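Local atomic coordinates of 373aa long hypothetical citrate synthase (Sulfolobus tokodaii, PDB entry 1VGP), a protein that is probably a member of the citrate synthase family, a largely helical protein that assembles as two chains. Residues R72-E84 / I94-D106. Numbering follows the deposited sequence.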
ATOM      1  N   ARG A  72      11.276  -5.901 -20.286  1.00 52.63           N
ATOM      2  CA  ARG A  72      11.514  -6.898 -19.246  1.00 50.26           C
ATOM      3  C   ARG A  72      12.739  -6.543 -18.426  1.00 49.05           C
ATOM      4  O   ARG A  72      12.931  -7.057 -17.323  1.00 48.62           O
ATOM      5  CB  ARG A  72      11.715  -8.289 -19.855  1.00 49.92           C
ATOM      6  CG  ARG A  72      10.529  -8.802 -20.632  1.00 48.74           C
ATOM      7  CD  ARG A  72      10.800 -10.180 -21.178  1.00 50.75           C
ATOM      8  NE  ARG A  72       9.561 -10.823 -21.591  1.00 52.60           N
ATOM      9  CZ  ARG A  72       9.495 -11.829 -22.451  1.00 52.46           C
ATOM     10  NH1 ARG A  72      10.603 -12.315 -22.990  1.00 51.60           N
ATOM     11  NH2 ARG A  72       8.315 -12.346 -22.772  1.00 53.51           N
ATOM     12  N   TYR A  73      13.573  -5.666 -18.973  1.00 47.32           N
ATOM     13  CA  TYR A  73      14.859  -5.373 -18.374  1.00 46.58           C
ATOM     14  C   TYR A  73      14.689  -4.442 -17.177  1.00 45.18           C
ATOM     15  O   TYR A  73      13.941  -3.463 -17.242  1.00 45.00           O
ATOM     16  CB  TYR A  73      15.777  -4.743 -19.424  1.00 49.66           C
ATOM     17  CG  TYR A  73      15.794  -5.507 -20.734  1.00 55.64           C
ATOM     18  CD1 TYR A  73      16.557  -6.672 -20.880  1.00 58.63           C
ATOM     19  CD2 TYR A  73      15.020  -5.088 -21.821  1.00 57.46           C
ATOM     20  CE1 TYR A  73      16.552  -7.403 -22.077  1.00 58.13           C
ATOM     21  CE2 TYR A  73      15.007  -5.812 -23.026  1.00 58.91           C
ATOM     22  CZ  TYR A  73      15.775  -6.968 -23.143  1.00 59.04           C
ATOM     23  OH  TYR A  73      15.767  -7.683 -24.323  1.00 58.75           O
ATOM     24  N   LEU A  74      15.376  -4.759 -16.083  1.00 42.87           N
ATOM     25  CA  LEU A  74      15.417  -3.902 -14.903  1.00 40.44           C
ATOM     26  C   LEU A  74      16.553  -2.884 -15.005  1.00 41.33           C
ATOM     27  O   LEU A  74      17.634  -3.198 -15.512  1.00 38.60           O
ATOM     28  CB  LEU A  74      15.633  -4.757 -13.657  1.00 37.48           C
ATOM     29  CG  LEU A  74      14.811  -6.038 -13.540  1.00 37.44           C
ATOM     30  CD1 LEU A  74      15.393  -6.922 -12.432  1.00 37.11           C
ATOM     31  CD2 LEU A  74      13.362  -5.692 -13.247  1.00 33.40           C
ATOM     32  N   PRO A  75      16.328  -1.646 -14.524  1.00 43.03           N
ATOM     33  CA  PRO A  75      17.431  -0.674 -14.506  1.00 42.68           C
ATOM     34  C   PRO A  75      18.530  -1.071 -13.529  1.00 44.13           C
ATOM     35  O   PRO A  75      18.309  -1.876 -12.621  1.00 46.90           O
ATOM     36  CB  PRO A  75      16.754   0.635 -14.105  1.00 41.35           C
ATOM     37  CG  PRO A  75      15.534   0.221 -13.386  1.00 42.15           C
ATOM     38  CD  PRO A  75      15.067  -1.045 -14.053  1.00 42.25           C
ATOM     39  N   ASP A  76      19.716  -0.507 -13.719  1.00 44.31           N
ATOM     40  CA  ASP A  76      20.895  -0.958 -12.983  1.00 44.93           C
ATOM     41  C   ASP A  76      20.751  -0.766 -11.479  1.00 43.77           C
ATOM     42  O   ASP A  76      21.244  -1.580 -10.689  1.00 43.48           O
ATOM     43  CB  ASP A  76      22.137  -0.216 -13.470  1.00 47.99           C
ATOM     44  CG  ASP A  76      22.220  -0.159 -14.973  1.00 51.72           C
ATOM     45  OD1 ASP A  76      21.471   0.649 -15.567  1.00 54.48           O
ATOM     46  OD2 ASP A  76      23.021  -0.924 -15.556  1.00 54.56           O
ATOM     47  N   PHE A  77      20.089   0.319 -11.089  1.00 42.50           N
ATOM     48  CA  PHE A  77      19.944   0.632  -9.685  1.00 41.72           C
ATOM     49  C   PHE A  77      19.234  -0.508  -8.967  1.00 41.19           C
ATOM     50  O   PHE A  77      19.714  -0.995  -7.944  1.00 39.81           O
ATOM     51  CB  PHE A  77      19.169   1.945  -9.497  1.00 43.24           C
ATOM     52  CG  PHE A  77      19.272   2.519  -8.110  1.00 45.18           C
ATOM     53  CD1 PHE A  77      20.509   2.629  -7.478  1.00 46.74           C
ATOM     54  CD2 PHE A  77      18.136   2.938  -7.431  1.00 45.69           C
ATOM     55  CE1 PHE A  77      20.611   3.149  -6.184  1.00 49.03           C
ATOM     56  CE2 PHE A  77      18.226   3.459  -6.141  1.00 48.00           C
ATOM     57  CZ  PHE A  77      19.467   3.565  -5.513  1.00 48.66           C
ATOM     58  N   ILE A  78      18.104  -0.957  -9.507  1.00 40.99           N
ATOM     59  CA  ILE A  78      17.354  -2.012  -8.833  1.00 43.06           C
ATOM     60  C   ILE A  78      18.067  -3.371  -8.926  1.00 41.04           C
ATOM     61  O   ILE A  78      18.017  -4.177  -7.988  1.00 40.89           O
ATOM     62  CB  ILE A  78      15.859  -2.117  -9.358  1.00 44.94           C
ATOM     63  CG1 ILE A  78      15.778  -3.080 -10.534  1.00 49.07           C
ATOM     64  CG2 ILE A  78      15.318  -0.741  -9.765  1.00 42.93           C
ATOM     65  CD1 ILE A  78      15.129  -4.404 -10.169  1.00 52.68           C
ATOM     66  N   ILE A  79      18.762  -3.618 -10.033  1.00 39.60           N
ATOM     67  CA  ILE A  79      19.614  -4.810 -10.120  1.00 39.24           C
ATOM     68  C   ILE A  79      20.733  -4.759  -9.078  1.00 38.70           C
ATOM     69  O   ILE A  79      21.089  -5.774  -8.472  1.00 37.36           O
ATOM     70  CB  ILE A  79      20.221  -4.959 -11.534  1.00 38.94           C
ATOM     71  CG1 ILE A  79      19.196  -5.634 -12.451  1.00 40.13           C
ATOM     72  CG2 ILE A  79      21.483  -5.800 -11.486  1.00 34.37           C
ATOM     73  CD1 ILE A  79      19.510  -5.534 -13.919  1.00 41.98           C
ATOM     74  N   LYS A  80      21.272  -3.562  -8.870  1.00 38.51           N
ATOM     75  CA  LYS A  80      22.266  -3.315  -7.830  1.00 40.71           C
ATOM     76  C   LYS A  80      21.668  -3.627  -6.464  1.00 42.54           C
ATOM     77  O   LYS A  80      22.302  -4.249  -5.603  1.00 42.20           O
ATOM     78  CB  LYS A  80      22.688  -1.847  -7.898  1.00 40.76           C
ATOM     79  CG  LYS A  80      23.825  -1.449  -6.989  1.00 41.27           C
ATOM     80  CD  LYS A  80      24.466  -0.180  -7.530  1.00 46.25           C
ATOM     81  CE  LYS A  80      25.284   0.566  -6.473  1.00 48.91           C
ATOM     82  NZ  LYS A  80      26.419  -0.234  -5.928  1.00 49.89           N
ATOM     83  N   PHE A  81      20.431  -3.179  -6.284  1.00 42.42           N
ATOM     84  CA  PHE A  81      19.659  -3.485  -5.091  1.00 41.08           C
ATOM     85  C   PHE A  81      19.612  -4.988  -4.852  1.00 39.42           C
ATOM     86  O   PHE A  81      19.846  -5.455  -3.736  1.00 36.07           O
ATOM     87  CB  PHE A  81      18.232  -2.943  -5.244  1.00 40.20           C
ATOM     88  CG  PHE A  81      17.257  -3.509  -4.249  1.00 39.49           C
ATOM     89  CD1 PHE A  81      17.435  -3.307  -2.878  1.00 37.92           C
ATOM     90  CD2 PHE A  81      16.152  -4.242  -4.684  1.00 38.71           C
ATOM     91  CE1 PHE A  81      16.529  -3.822  -1.957  1.00 35.81           C
ATOM     92  CE2 PHE A  81      15.243  -4.758  -3.773  1.00 37.70           C
ATOM     93  CZ  PHE A  81      15.431  -4.550  -2.402  1.00 38.36           C
ATOM     94  N   LEU A  82      19.303  -5.738  -5.906  1.00 39.44           N
ATOM     95  CA  LEU A  82      19.034  -7.156  -5.754  1.00 40.58           C
ATOM     96  C   LEU A  82      20.276  -7.896  -5.264  1.00 43.11           C
ATOM     97  O   LEU A  82      20.217  -8.645  -4.278  1.00 42.74           O
ATOM     98  CB  LEU A  82      18.543  -7.751  -7.074  1.00 38.33           C
ATOM     99  CG  LEU A  82      17.145  -7.285  -7.507  1.00 37.33           C
ATOM    100  CD1 LEU A  82      16.767  -7.928  -8.826  1.00 35.79           C
ATOM    101  CD2 LEU A  82      16.124  -7.646  -6.440  1.00 36.40           C
ATOM    102  N   ARG A  83      21.407  -7.676  -5.931  1.00 44.48           N
ATOM    103  CA  ARG A  83      22.612  -8.410  -5.567  1.00 46.87           C
ATOM    104  C   ARG A  83      23.289  -7.867  -4.314  1.00 46.72           C
ATOM    105  O   ARG A  83      24.081  -8.563  -3.681  1.00 52.56           O
ATOM    106  CB  ARG A  83      23.620  -8.446  -6.722  1.00 46.60           C
ATOM    107  CG  ARG A  83      23.558  -7.302  -7.698  1.00 46.05           C
ATOM    108  CD  ARG A  83      24.835  -7.278  -8.530  1.00 47.10           C
ATOM    109  NE  ARG A  83      24.610  -7.460  -9.963  1.00 46.69           N
ATOM    110  CZ  ARG A  83      24.906  -8.571 -10.636  1.00 48.65           C
ATOM    111  NH1 ARG A  83      25.301  -9.666  -9.992  1.00 49.48           N
ATOM    112  NH2 ARG A  83      24.820  -8.587 -11.961  1.00 47.85           N
ATOM    113  N   GLU A  84      22.961  -6.634  -3.947  1.00 44.56           N
ATOM    114  CA  GLU A  84      23.552  -6.037  -2.761  1.00 43.00           C
ATOM    115  C   GLU A  84      22.770  -6.370  -1.495  1.00 41.43           C
ATOM    116  O   GLU A  84      23.318  -6.329  -0.398  1.00 40.49           O
ATOM    117  CB  GLU A  84      23.651  -4.521  -2.926  1.00 43.31           C
ATOM    118  CG  GLU A  84      24.956  -4.052  -3.555  1.00 47.31           C
ATOM    119  CD  GLU A  84      25.368  -2.664  -3.095  1.00 51.23           C
ATOM    120  OE1 GLU A  84      25.403  -2.432  -1.856  1.00 51.36           O
ATOM    121  OE2 GLU A  84      25.657  -1.803  -3.960  1.00 49.99           O
ATOM    122  N   ILE A  94      11.265  -8.188  -1.241  1.00 30.71           N
ATOM    123  CA  ILE A  94      12.124  -7.831  -2.357  1.00 31.60           C
ATOM    124  C   ILE A  94      11.258  -7.224  -3.450  1.00 32.40           C
ATOM    125  O   ILE A  94      11.557  -6.147  -3.974  1.00 34.43           O
ATOM    126  CB  ILE A  94      12.879  -9.069  -2.921  1.00 29.52           C
ATOM    127  CG1 ILE A  94      13.898  -9.562  -1.895  1.00 28.02           C
ATOM    128  CG2 ILE A  94      13.596  -8.704  -4.214  1.00 29.34           C
ATOM    129  CD1 ILE A  94      14.850  -8.473  -1.416  1.00 22.67           C
ATOM    130  N   LEU A  95      10.175  -7.921  -3.773  1.00 30.83           N
ATOM    131  CA  LEU A  95       9.294  -7.514  -4.852  1.00 30.77           C
ATOM    132  C   LEU A  95       8.689  -6.130  -4.570  1.00 30.53           C
ATOM    133  O   LEU A  95       8.624  -5.265  -5.452  1.00 31.64           O
ATOM    134  CB  LEU A  95       8.189  -8.558  -5.025  1.00 29.21           C
ATOM    135  CG  LEU A  95       7.435  -8.553  -6.359  1.00 28.63           C
ATOM    136  CD1 LEU A  95       8.426  -8.660  -7.515  1.00 26.63           C
ATOM    137  CD2 LEU A  95       6.454  -9.716  -6.389  1.00 29.33           C
ATOM    138  N   ARG A  96       8.249  -5.936  -3.335  1.00 28.78           N
ATOM    139  CA  ARG A  96       7.675  -4.671  -2.895  1.00 30.17           C
ATOM    140  C   ARG A  96       8.655  -3.522  -3.107  1.00 30.70           C
ATOM    141  O   ARG A  96       8.320  -2.494  -3.705  1.00 30.53           O
ATOM    142  CB  ARG A  96       7.313  -4.758  -1.412  1.00 30.42           C
ATOM    143  CG  ARG A  96       6.554  -3.562  -0.870  1.00 30.93           C
ATOM    144  CD  ARG A  96       6.400  -3.694   0.631  1.00 32.45           C
ATOM    145  NE  ARG A  96       7.700  -3.744   1.280  1.00 34.09           N
ATOM    146  CZ  ARG A  96       7.929  -4.301   2.463  1.00 35.39           C
ATOM    147  NH1 ARG A  96       6.956  -4.919   3.111  1.00 36.14           N
ATOM    148  NH2 ARG A  96       9.139  -4.231   3.006  1.00 37.41           N
ATOM    149  N   THR A  97       9.868  -3.704  -2.608  1.00 31.85           N
ATOM    150  CA  THR A  97      10.884  -2.677  -2.694  1.00 32.06           C
ATOM    151  C   THR A  97      11.270  -2.400  -4.154  1.00 32.86           C
ATOM    152  O   THR A  97      11.390  -1.236  -4.580  1.00 32.83           O
ATOM    153  CB  THR A  97      12.129  -3.101  -1.885  1.00 32.34           C
ATOM    154  OG1 THR A  97      11.719  -3.546  -0.589  1.00 30.07           O
ATOM    155  CG2 THR A  97      13.090  -1.937  -1.716  1.00 33.13           C
ATOM    156  N   ALA A  98      11.455  -3.464  -4.928  1.00 30.46           N
ATOM    157  CA  ALA A  98      11.887  -3.319  -6.310  1.00 28.34           C
ATOM    158  C   ALA A  98      10.852  -2.531  -7.112  1.00 30.01           C
ATOM    159  O   ALA A  98      11.199  -1.650  -7.902  1.00 29.43           O
ATOM    160  CB  ALA A  98      12.111  -4.682  -6.919  1.00 28.41           C
ATOM    161  N   VAL A  99       9.577  -2.850  -6.919  1.00 31.17           N
ATOM    162  CA  VAL A  99       8.516  -2.123  -7.612  1.00 30.73           C
ATOM    163  C   VAL A  99       8.536  -0.650  -7.193  1.00 30.48           C
ATOM    164  O   VAL A  99       8.334   0.246  -8.008  1.00 29.37           O
ATOM    165  CB  VAL A  99       7.127  -2.736  -7.294  1.00 30.78           C
ATOM    166  CG1 VAL A  99       6.017  -1.915  -7.959  1.00 25.31           C
ATOM    167  CG2 VAL A  99       7.083  -4.184  -7.762  1.00 29.58           C
ATOM    168  N   SER A 100       8.785  -0.413  -5.911  1.00 30.32           N
ATOM    169  CA  SER A 100       8.891   0.942  -5.392  1.00 30.41           C
ATOM    170  C   SER A 100      10.039   1.679  -6.079  1.00 31.08           C
ATOM    171  O   SER A 100       9.893   2.832  -6.484  1.00 28.25           O
ATOM    172  CB  SER A 100       9.131   0.907  -3.883  1.00 31.46           C
ATOM    173  OG  SER A 100       9.129   2.211  -3.341  1.00 30.25           O
ATOM    174  N   LEU A 101      11.180   1.004  -6.203  1.00 32.31           N
ATOM    175  CA  LEU A 101      12.343   1.575  -6.876  1.00 31.12           C
ATOM    176  C   LEU A 101      12.035   1.826  -8.345  1.00 32.01           C
ATOM    177  O   LEU A 101      12.410   2.858  -8.907  1.00 33.85           O
ATOM    178  CB  LEU A 101      13.546   0.635  -6.746  1.00 29.69           C
ATOM    179  CG  LEU A 101      14.123   0.486  -5.339  1.00 29.34           C
ATOM    180  CD1 LEU A 101      14.856  -0.836  -5.205  1.00 27.22           C
ATOM    181  CD2 LEU A 101      15.054   1.648  -5.056  1.00 22.80           C
ATOM    182  N   LEU A 102      11.341   0.886  -8.972  1.00 32.32           N
ATOM    183  CA  LEU A 102      10.955   1.057 -10.362  1.00 32.90           C
ATOM    184  C   LEU A 102      10.205   2.371 -10.544  1.00 33.28           C
ATOM    185  O   LEU A 102      10.392   3.065 -11.544  1.00 34.74           O
ATOM    186  CB  LEU A 102      10.095  -0.120 -10.817  1.00 33.18           C
ATOM    187  CG  LEU A 102      10.891  -1.340 -11.296  1.00 35.39           C
ATOM    188  CD1 LEU A 102       9.951  -2.487 -11.650  1.00 33.27           C
ATOM    189  CD2 LEU A 102      11.720  -0.946 -12.510  1.00 32.78           C
ATOM    190  N   GLY A 103       9.369   2.713  -9.567  1.00 32.81           N
ATOM    191  CA  GLY A 103       8.650   3.974  -9.614  1.00 33.72           C
ATOM    192  C   GLY A 103       9.573   5.178  -9.666  1.00 34.26           C
ATOM    193  O   GLY A 103       9.392   6.086 -10.477  1.00 35.24           O
ATOM    194  N   ILE A 104      10.576   5.183  -8.796  1.00 35.51           N
ATOM    195  CA  ILE A 104      11.577   6.239  -8.793  1.00 37.30           C
ATOM    196  C   ILE A 104      12.306   6.362 -10.129  1.00 39.25           C
ATOM    197  O   ILE A 104      12.503   7.469 -10.635  1.00 40.46           O
ATOM    198  CB  ILE A 104      12.609   6.014  -7.680  1.00 34.31           C
ATOM    199  CG1 ILE A 104      11.919   6.138  -6.315  1.00 33.21           C
ATOM    200  CG2 ILE A 104      13.734   7.025  -7.816  1.00 34.37           C
ATOM    201  CD1 ILE A 104      12.815   5.880  -5.126  1.00 31.34           C
ATOM    202  N   GLU A 105      12.699   5.232 -10.704  1.00 42.01           N
ATOM    203  CA  GLU A 105      13.472   5.254 -11.942  1.00 45.79           C
ATOM    204  C   GLU A 105      12.637   5.621 -13.161  1.00 46.82           C
ATOM    205  O   GLU A 105      13.184   5.917 -14.221  1.00 49.60           O
ATOM    206  CB  GLU A 105      14.153   3.903 -12.161  1.00 45.38           C
ATOM    207  CG  GLU A 105      15.284   3.633 -11.183  1.00 50.54           C
ATOM    208  CD  GLU A 105      16.306   4.760 -11.152  1.00 54.46           C
ATOM    209  OE1 GLU A 105      16.840   5.060 -10.062  1.00 56.47           O
ATOM    210  OE2 GLU A 105      16.575   5.349 -12.222  1.00 57.64           O
ATOM    211  N   ASP A 106      11.316   5.606 -13.011  1.00 47.70           N
ATOM    212  CA  ASP A 106      10.407   5.991 -14.091  1.00 50.33           C
ATOM    213  C   ASP A 106      10.120   7.496 -14.074  1.00 52.96           C
ATOM    214  O   ASP A 106       9.662   8.046 -13.070  1.00 53.21           O
ATOM    215  CB  ASP A 106       9.101   5.199 -13.968  1.00 49.01           C
ATOM    216  CG  ASP A 106       8.140   5.456 -15.118  1.00 48.17           C
ATOM    217  OD1 ASP A 106       7.429   4.517 -15.529  1.00 46.01           O
ATOM    218  OD2 ASP A 106       8.080   6.599 -15.607  1.00 50.26           O
TER
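Phe81 drops its ring into a hole formed by Ile94, Thr97, Ala98 and Leu101, a knob-into-hole arrangement between helix 76-84 and helix 91-105. With CG trans to the backbone N (chi1 165°), the ring reaches out to the second helix and meets different groups around its outline. Leu101 CD1 lies over one face, 4.0 Å from the ring centroid of Phe81, in a CH-pi contact displaced toward the CG-CD2 side. At the far end of the ring, CZ of Phe81 touches CG2 of Thr97 at 3.6 Å, while the carbonyl oxygen of Ile94 comes to the ring edge near its plane. The hydroxyl of Thr97 is turned to other partners, Asp93 O in its own chain and Ser100 OG of the second subunit.

Leu101 divides its two methyls between the aromatic residues: CD1 serves Phe81, whereas CD2 packs 3.8 Å from CE2 of Phe77. CB of Leu101 is met by CG2 of Ile78, 3.8 Å away, close to where Ile78 and Ala98 bring the backbones together. The two segments form a nearly antiparallel helical hairpin in the mainly helical body of the citrate synthase fold, their axes 9.7 Å apart at an angle of 157°. Helix 91-105 also faces the second subunit, where Leu101 and Thr97 of that chain pack against Phe81 and Leu101 respectively, so the hairpin borders the dimer interface.

At one end of the hairpin, Leu82 CD2 lies 3.5 Å from Ile94 CG2. Toward the other, Pro75, the N-cap residue of helix 76-84, sets CD against Leu102 CD2 at 3.7 Å and its CG beside the aliphatic part of Glu105. The Glu105 chain bends at chi2, bringing OE1 within 3.6 Å of Phe77 CD2, with the carboxylate plane inclined 63° to the ring.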